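Local coordinates for protein choline dehydrogenase and related flavoproteins (PDB 3Q9T) that oxidises formate as a formate oxidase of the glucose-methanol-choline oxidoreductase family, using 8-formyl-FAD as its flavin cofactor, at residues Val310-Arg315 and Phe466-Leu471; Gly4-Phe9 and Phe257-Val262. All coordinates share one frame; numbering follows the deposited sequence.

In the fold
Contact 2 comes first along the chain: it pairs the N-terminal segment 4-9 with 257-262, and both of its segments have ended before contact 1 begins with strand 308-316 and closes on helix 454-473. The two centres lie 51 Å apart on opposite sides of the chain's centre, with nearest atoms about 36 Å apart, and they share no helix or sheet. Contact 2 joins two sheets of the FAD-binding part, the parallel one of Rossmann type and a smaller mixed one beside it. Contact 1 packs a helix on the large mixed sheet of what is, as in other GMC enzymes, probably the substrate-binding part. Both are structural packing away from the annotated FAD-binding residues.

Contact 1: Val310-Arg315 and Phe466-Leu471; sequences VPFVLR and FSYDLL
Helix-on-sheet packing joins F312 and L314 of strand 308-316 to S467, Y468 and L471 of helix 454-473, in the buried layer against the large mixed sheet of this GMC oxidoreductase. Over these residues the helix runs nearly along the strand, their axes 11.4 Å apart at closest and 22° from parallel, and side chains fill the gap. F312 and L314, two residues apart, both point toward the helix, where S467 and L471, one turn apart, face them. The F312 ring is central. Its CB already points at the helix, and with CG between the backbone N and the carbonyl carbon (chi1 70°) the ring presents one face to Y468. Y468 CE2 lies over the middle of that face, 3.4 Å from F312 CE1. The two ring planes meet at 43°, an oblique pairing, neither a stack nor edge-to-face, of two side chains that run in opposing senses. At the F312 edge, S467 CB comes within 3.8 Å of F312 CZ, and L471 CD1 approaches the same CZ more loosely. The methyl groups L314 CD1 and L471 CD1 touch at 4.0 Å, while L314 CD2 rests near the phenol end of Y468.

The polar link between the segments is a water that donates to Y468 OH and to V313 O, 2.9 Å from each. Y468 OH is also hydrogen-bonded to E484 OE1 on strand 481-485, and S467 OG turns back to G463 O within its own helix, so these hydroxyls have partners in an otherwise apolar contact. Strand 308-316 has antiparallel neighbours 415-423 and 481-485; F312 and L471 both press on V419 of the former, and L314 on V481 of the latter. Helix 167-179 packs on helix 454-473, its L173 touching both L470 and L471.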
loop_
_atom_site.group_PDB
_atom_site.type_symbol
_atom_site.label_atom_id
_atom_site.label_comp_id
_atom_site.label_asym_id
_atom_site.label_seq_id
_atom_site.Cartn_x
_atom_site.Cartn_y
_atom_site.Cartn_z
ATOM N N VAL A 310 6.917 1.820 -14.770
ATOM C CA VAL A 310 6.256 3.079 -14.448
ATOM C C VAL A 310 5.543 3.622 -15.685
ATOM O O VAL A 310 6.154 4.252 -16.540
ATOM C CB VAL A 310 7.224 4.139 -13.862
ATOM C CG1 VAL A 310 6.515 5.490 -13.715
ATOM C CG2 VAL A 310 7.775 3.666 -12.525
ATOM N N PRO A 311 4.240 3.355 -15.797
ATOM C CA PRO A 311 3.523 3.916 -16.942
ATOM C C PRO A 311 3.200 5.382 -16.709
ATOM O O PRO A 311 3.123 5.829 -15.564
ATOM C CB PRO A 311 2.217 3.109 -16.976
ATOM C CG PRO A 311 2.388 1.990 -15.978
ATOM C CD PRO A 311 3.392 2.468 -14.989
ATOM N N PHE A 312 3.001 6.119 -17.791
ATOM C CA PHE A 312 2.541 7.491 -17.696
ATOM C C PHE A 312 1.663 7.842 -18.891
ATOM O O PHE A 312 1.863 7.328 -19.996
ATOM C CB PHE A 312 3.729 8.456 -17.548
ATOM C CG PHE A 312 4.573 8.596 -18.778
ATOM C CD1 PHE A 312 4.193 9.445 -19.806
ATOM C CD2 PHE A 312 5.773 7.899 -18.898
ATOM C CE1 PHE A 312 4.992 9.589 -20.938
ATOM C CE2 PHE A 312 6.570 8.043 -20.026
ATOM C CZ PHE A 312 6.177 8.896 -21.049
ATOM N N VAL A 313 0.677 8.697 -18.657
ATOM C CA VAL A 313 -0.280 9.074 -19.700
ATOM C C VAL A 313 -0.083 10.511 -20.207
ATOM O O VAL A 313 0.086 11.445 -19.423
ATOM C CB VAL A 313 -1.721 8.944 -19.198
ATOM C CG1 VAL A 313 -2.702 9.606 -20.187
ATOM C CG2 VAL A 313 -2.076 7.469 -18.954
ATOM N N LEU A 314 -0.097 10.676 -21.527
ATOM C CA LEU A 314 -0.180 11.995 -22.125
ATOM C C LEU A 314 -1.525 12.185 -22.814
ATOM O O LEU A 314 -1.999 11.307 -23.526
ATOM C CB LEU A 314 0.927 12.199 -23.160
ATOM C CG LEU A 314 2.355 12.020 -22.670
ATOM C CD1 LEU A 314 3.333 12.321 -23.817
ATOM C CD2 LEU A 314 2.581 12.935 -21.474
ATOM N N ARG A 315 -2.130 13.350 -22.624
ATOM C CA ARG A 315 -3.251 13.731 -23.453
ATOM C C ARG A 315 -2.673 14.177 -24.788
ATOM O O ARG A 315 -1.681 14.898 -24.852
ATOM C CB ARG A 315 -4.084 14.833 -22.812
ATOM C CG ARG A 315 -5.219 15.317 -23.698
ATOM C CD ARG A 315 -6.116 16.278 -22.950
ATOM N NE ARG A 315 -7.258 16.693 -23.754
ATOM C CZ ARG A 315 -8.517 16.641 -23.336
ATOM N NH1 ARG A 315 -8.789 16.174 -22.127
ATOM N NH2 ARG A 315 -9.508 17.044 -24.129
ATOM N N PHE A 466 14.134 9.668 -21.043
ATOM C CA PHE A 466 14.258 9.284 -22.445
ATOM C C PHE A 466 12.903 9.309 -23.166
ATOM O O PHE A 466 12.810 9.832 -24.274
ATOM C CB PHE A 466 14.895 7.902 -22.567
ATOM C CG PHE A 466 14.814 7.308 -23.944
ATOM C CD1 PHE A 466 15.938 7.259 -24.759
ATOM C CD2 PHE A 466 13.616 6.775 -24.422
ATOM C CE1 PHE A 466 15.871 6.702 -26.029
ATOM C CE2 PHE A 466 13.537 6.220 -25.684
ATOM C CZ PHE A 466 14.666 6.178 -26.494
ATOM N N SER A 467 11.861 8.746 -22.546
ATOM C CA SER A 467 10.543 8.707 -23.178
ATOM C C SER A 467 9.950 10.097 -23.372
ATOM O O SER A 467 9.310 10.362 -24.396
ATOM C CB SER A 467 9.552 7.828 -22.401
ATOM O OG SER A 467 10.039 6.516 -22.254
ATOM N N TYR A 468 10.144 10.964 -22.376
ATOM C CA TYR A 468 9.676 12.351 -22.426
ATOM C C TYR A 468 10.381 13.160 -23.523
ATOM O O TYR A 468 9.732 13.854 -24.315
ATOM C CB TYR A 468 9.827 13.018 -21.047
ATOM C CG TYR A 468 8.540 12.996 -20.262
ATOM C CD1 TYR A 468 7.806 14.165 -20.049
ATOM C CD2 TYR A 468 8.022 11.799 -19.782
ATOM C CE1 TYR A 468 6.606 14.145 -19.347
ATOM C CE2 TYR A 468 6.822 11.765 -19.072
ATOM C CZ TYR A 468 6.118 12.939 -18.861
ATOM O OH TYR A 468 4.935 12.909 -18.166
ATOM N N ASP A 469 11.705 13.048 -23.579
ATOM C CA ASP A 469 12.482 13.647 -24.670
ATOM C C ASP A 469 11.934 13.244 -26.028
ATOM O O ASP A 469 11.733 14.078 -26.905
ATOM C CB ASP A 469 13.942 13.212 -24.585
ATOM C CG ASP A 469 14.657 13.834 -23.423
ATOM O OD1 ASP A 469 14.102 14.783 -22.841
ATOM O OD2 ASP A 469 15.770 13.383 -23.096
ATOM N N LEU A 470 11.690 11.952 -26.184
ATOM C CA LEU A 470 11.252 11.386 -27.454
ATOM C C LEU A 470 9.926 12.001 -27.879
ATOM O O LEU A 470 9.715 12.341 -29.040
ATOM C CB LEU A 470 11.101 9.873 -27.270
ATOM C CG LEU A 470 10.780 8.814 -28.330
ATOM C CD1 LEU A 470 9.429 8.194 -28.046
ATOM C CD2 LEU A 470 10.925 9.273 -29.787
ATOM N N LEU A 471 9.034 12.162 -26.918
ATOM C CA LEU A 471 7.662 12.471 -27.240
ATOM C C LEU A 471 7.418 13.976 -27.225
ATOM O O LEU A 471 6.589 14.474 -27.993
ATOM C CB LEU A 471 6.709 11.741 -26.286
ATOM C CG LEU A 471 6.677 10.204 -26.362
ATOM C CD1 LEU A 471 5.950 9.608 -25.152
ATOM C CD2 LEU A 471 6.042 9.695 -27.659
HETATM O O HOH W 1 2.373 11.738 -17.585
#

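Contact 2: Gly4-Phe9 and Phe257-Val262; sequences GSHFDF and FADREV
Parallel backbone pairing carries H6-F9 alongside F257-E261. F257 N bonds S5 O at 3.0 Å, F7 N bonds F257 O, and D259 N bonds F7 O at 2.7 Å. The register then slips by one residue: D8 O accepts from both R260 N, at 2.8 Å, and E261 N, at 3.2 Å. This beta bulge falls where both segments turn a corner, so strands 6-7 and 253-258 belong to a mixed sheet while 9-12 and 261-264 continue as neighbours in the parallel Rossmann-type sheet.

Among the side chains, H6 ND1 donates to the syn lone pair of D259 OD1 at 2.8 Å, nearly straight and in the imidazole plane. F257 CB lies over one face of the same imidazole, 3.7 Å from the ring centroid, a CH-pi contact. F9 CE1 meets R260 CB at 3.4 Å, and the F9 ring turns an edge to E261 CB.

Two waters each donate to D8 OD1; one also donates to D259 OD2, the other accepts from R260 NE. R260 NH2 ends in a salt bridge to D575; E261 makes a salt bridge to R539 and a hydrogen bond to H573.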
loop_
_atom_site.group_PDB
_atom_site.type_symbol
_atom_site.label_atom_id
_atom_site.label_comp_id
_atom_site.label_asym_id
_atom_site.label_seq_id
_atom_site.Cartn_x
_atom_site.Cartn_y
_atom_site.Cartn_z
ATOM N N GLY A 4 -10.436 -40.918 -8.462
ATOM C CA GLY A 4 -9.442 -41.983 -8.444
ATOM C C GLY A 4 -8.974 -42.421 -9.827
ATOM O O GLY A 4 -8.175 -43.345 -9.946
ATOM N N SER A 5 -9.470 -41.760 -10.870
ATOM C CA SER A 5 -9.082 -42.064 -12.254
ATOM C C SER A 5 -7.588 -41.956 -12.534
ATOM O O SER A 5 -6.904 -41.104 -11.981
ATOM C CB SER A 5 -9.817 -41.140 -13.216
ATOM O OG SER A 5 -11.111 -41.627 -13.459
ATOM N N HIS A 6 -7.092 -42.822 -13.408
ATOM C CA HIS A 6 -5.679 -42.820 -13.780
ATOM C C HIS A 6 -5.509 -42.257 -15.194
ATOM O O HIS A 6 -6.344 -42.475 -16.065
ATOM C CB HIS A 6 -5.113 -44.245 -13.739
ATOM C CG HIS A 6 -4.822 -44.745 -12.362
ATOM N ND1 HIS A 6 -3.570 -45.189 -11.983
ATOM C CD2 HIS A 6 -5.616 -44.872 -11.271
ATOM C CE1 HIS A 6 -3.604 -45.552 -10.713
ATOM N NE2 HIS A 6 -4.833 -45.371 -10.259
ATOM N N PHE A 7 -4.422 -41.531 -15.418
ATOM C CA PHE A 7 -4.101 -41.039 -16.745
ATOM C C PHE A 7 -2.604 -41.181 -16.889
ATOM O O PHE A 7 -1.899 -41.151 -15.882
ATOM C CB PHE A 7 -4.505 -39.572 -16.893
ATOM C CG PHE A 7 -5.968 -39.316 -16.652
ATOM C CD1 PHE A 7 -6.842 -39.169 -17.715
ATOM C CD2 PHE A 7 -6.465 -39.207 -15.361
ATOM C CE1 PHE A 7 -8.205 -38.931 -17.501
ATOM C CE2 PHE A 7 -7.819 -38.970 -15.138
ATOM C CZ PHE A 7 -8.688 -38.831 -16.214
ATOM N N ASP A 8 -2.114 -41.352 -18.119
ATOM C CA ASP A 8 -0.668 -41.344 -18.364
ATOM C C ASP A 8 -0.009 -40.078 -17.817
ATOM O O ASP A 8 1.023 -40.141 -17.127
ATOM C CB ASP A 8 -0.354 -41.467 -19.860
ATOM C CG ASP A 8 -0.341 -42.915 -20.347
ATOM O OD1 ASP A 8 -0.508 -43.833 -19.523
ATOM O OD2 ASP A 8 -0.142 -43.131 -21.562
ATOM N N PHE A 9 -0.595 -38.927 -18.140
ATOM C CA PHE A 9 -0.031 -37.648 -17.708
ATOM C C PHE A 9 -1.092 -36.748 -17.119
ATOM O O PHE A 9 -2.179 -36.582 -17.695
ATOM C CB PHE A 9 0.657 -36.921 -18.863
ATOM C CG PHE A 9 1.838 -37.654 -19.411
ATOM C CD1 PHE A 9 3.022 -37.710 -18.697
ATOM C CD2 PHE A 9 1.765 -38.293 -20.640
ATOM C CE1 PHE A 9 4.108 -38.382 -19.203
ATOM C CE2 PHE A 9 2.852 -38.975 -21.154
ATOM C CZ PHE A 9 4.023 -39.028 -20.436
ATOM N N PHE A 257 -4.647 -39.743 -10.618
ATOM C CA PHE A 257 -3.328 -40.358 -10.597
ATOM C C PHE A 257 -2.688 -40.343 -11.963
ATOM O O PHE A 257 -3.374 -40.468 -12.986
ATOM C CB PHE A 257 -3.419 -41.792 -10.066
ATOM C CG PHE A 257 -3.852 -41.868 -8.630
ATOM C CD1 PHE A 257 -2.926 -41.783 -7.611
ATOM C CD2 PHE A 257 -5.186 -41.996 -8.304
ATOM C CE1 PHE A 257 -3.319 -41.827 -6.284
ATOM C CE2 PHE A 257 -5.588 -42.037 -6.974
ATOM C CZ PHE A 257 -4.652 -41.962 -5.971
ATOM N N ALA A 258 -1.372 -40.172 -11.973
ATOM C CA ALA A 258 -0.628 -40.205 -13.216
ATOM C C ALA A 258 0.163 -41.492 -13.246
ATOM O O ALA A 258 0.887 -41.804 -12.304
ATOM C CB ALA A 258 0.306 -38.994 -13.336
ATOM N N ASP A 259 0.027 -42.234 -14.334
ATOM C CA ASP A 259 0.794 -43.462 -14.495
ATOM C C ASP A 259 2.208 -43.217 -15.012
ATOM O O ASP A 259 3.104 -44.011 -14.770
ATOM C CB ASP A 259 0.024 -44.440 -15.366
ATOM C CG ASP A 259 -1.236 -44.903 -14.687
ATOM O OD1 ASP A 259 -1.219 -44.964 -13.435
ATOM O OD2 ASP A 259 -2.238 -45.165 -15.381
ATOM N N ARG A 260 2.418 -42.093 -15.686
ATOM C CA ARG A 260 3.759 -41.736 -16.102
ATOM C C ARG A 260 4.292 -40.568 -15.293
ATOM O O ARG A 260 5.251 -40.716 -14.549
ATOM C CB ARG A 260 3.797 -41.408 -17.591
ATOM C CG ARG A 260 3.378 -42.579 -18.477
ATOM C CD ARG A 260 4.163 -43.853 -18.158
ATOM N NE ARG A 260 3.712 -44.958 -18.996
ATOM C CZ ARG A 260 4.376 -45.432 -20.045
ATOM N NH1 ARG A 260 5.559 -44.923 -20.391
ATOM N NH2 ARG A 260 3.856 -46.433 -20.742
ATOM N N GLU A 261 3.683 -39.398 -15.448
ATOM C CA GLU A 261 4.235 -38.204 -14.823
ATOM C C GLU A 261 3.198 -37.146 -14.528
ATOM O O GLU A 261 2.203 -37.009 -15.232
ATOM C CB GLU A 261 5.327 -37.592 -15.699
ATOM C CG GLU A 261 6.550 -38.478 -15.909
ATOM C CD GLU A 261 7.666 -37.729 -16.605
ATOM O OE1 GLU A 261 7.990 -36.610 -16.155
ATOM O OE2 GLU A 261 8.211 -38.247 -17.605
ATOM N N VAL A 262 3.451 -36.397 -13.464
ATOM C CA VAL A 262 2.683 -35.207 -13.175
ATOM C C VAL A 262 3.493 -33.976 -13.574
ATOM O O VAL A 262 4.686 -33.857 -13.255
ATOM C CB VAL A 262 2.296 -35.149 -11.695
ATOM C CG1 VAL A 262 1.784 -33.760 -11.324
ATOM C CG2 VAL A 262 1.236 -36.205 -11.409
HETATM O O HOH W 2 -2.538 -45.091 -17.932
HETATM O O HOH W 3 1.284 -46.072 -19.110
#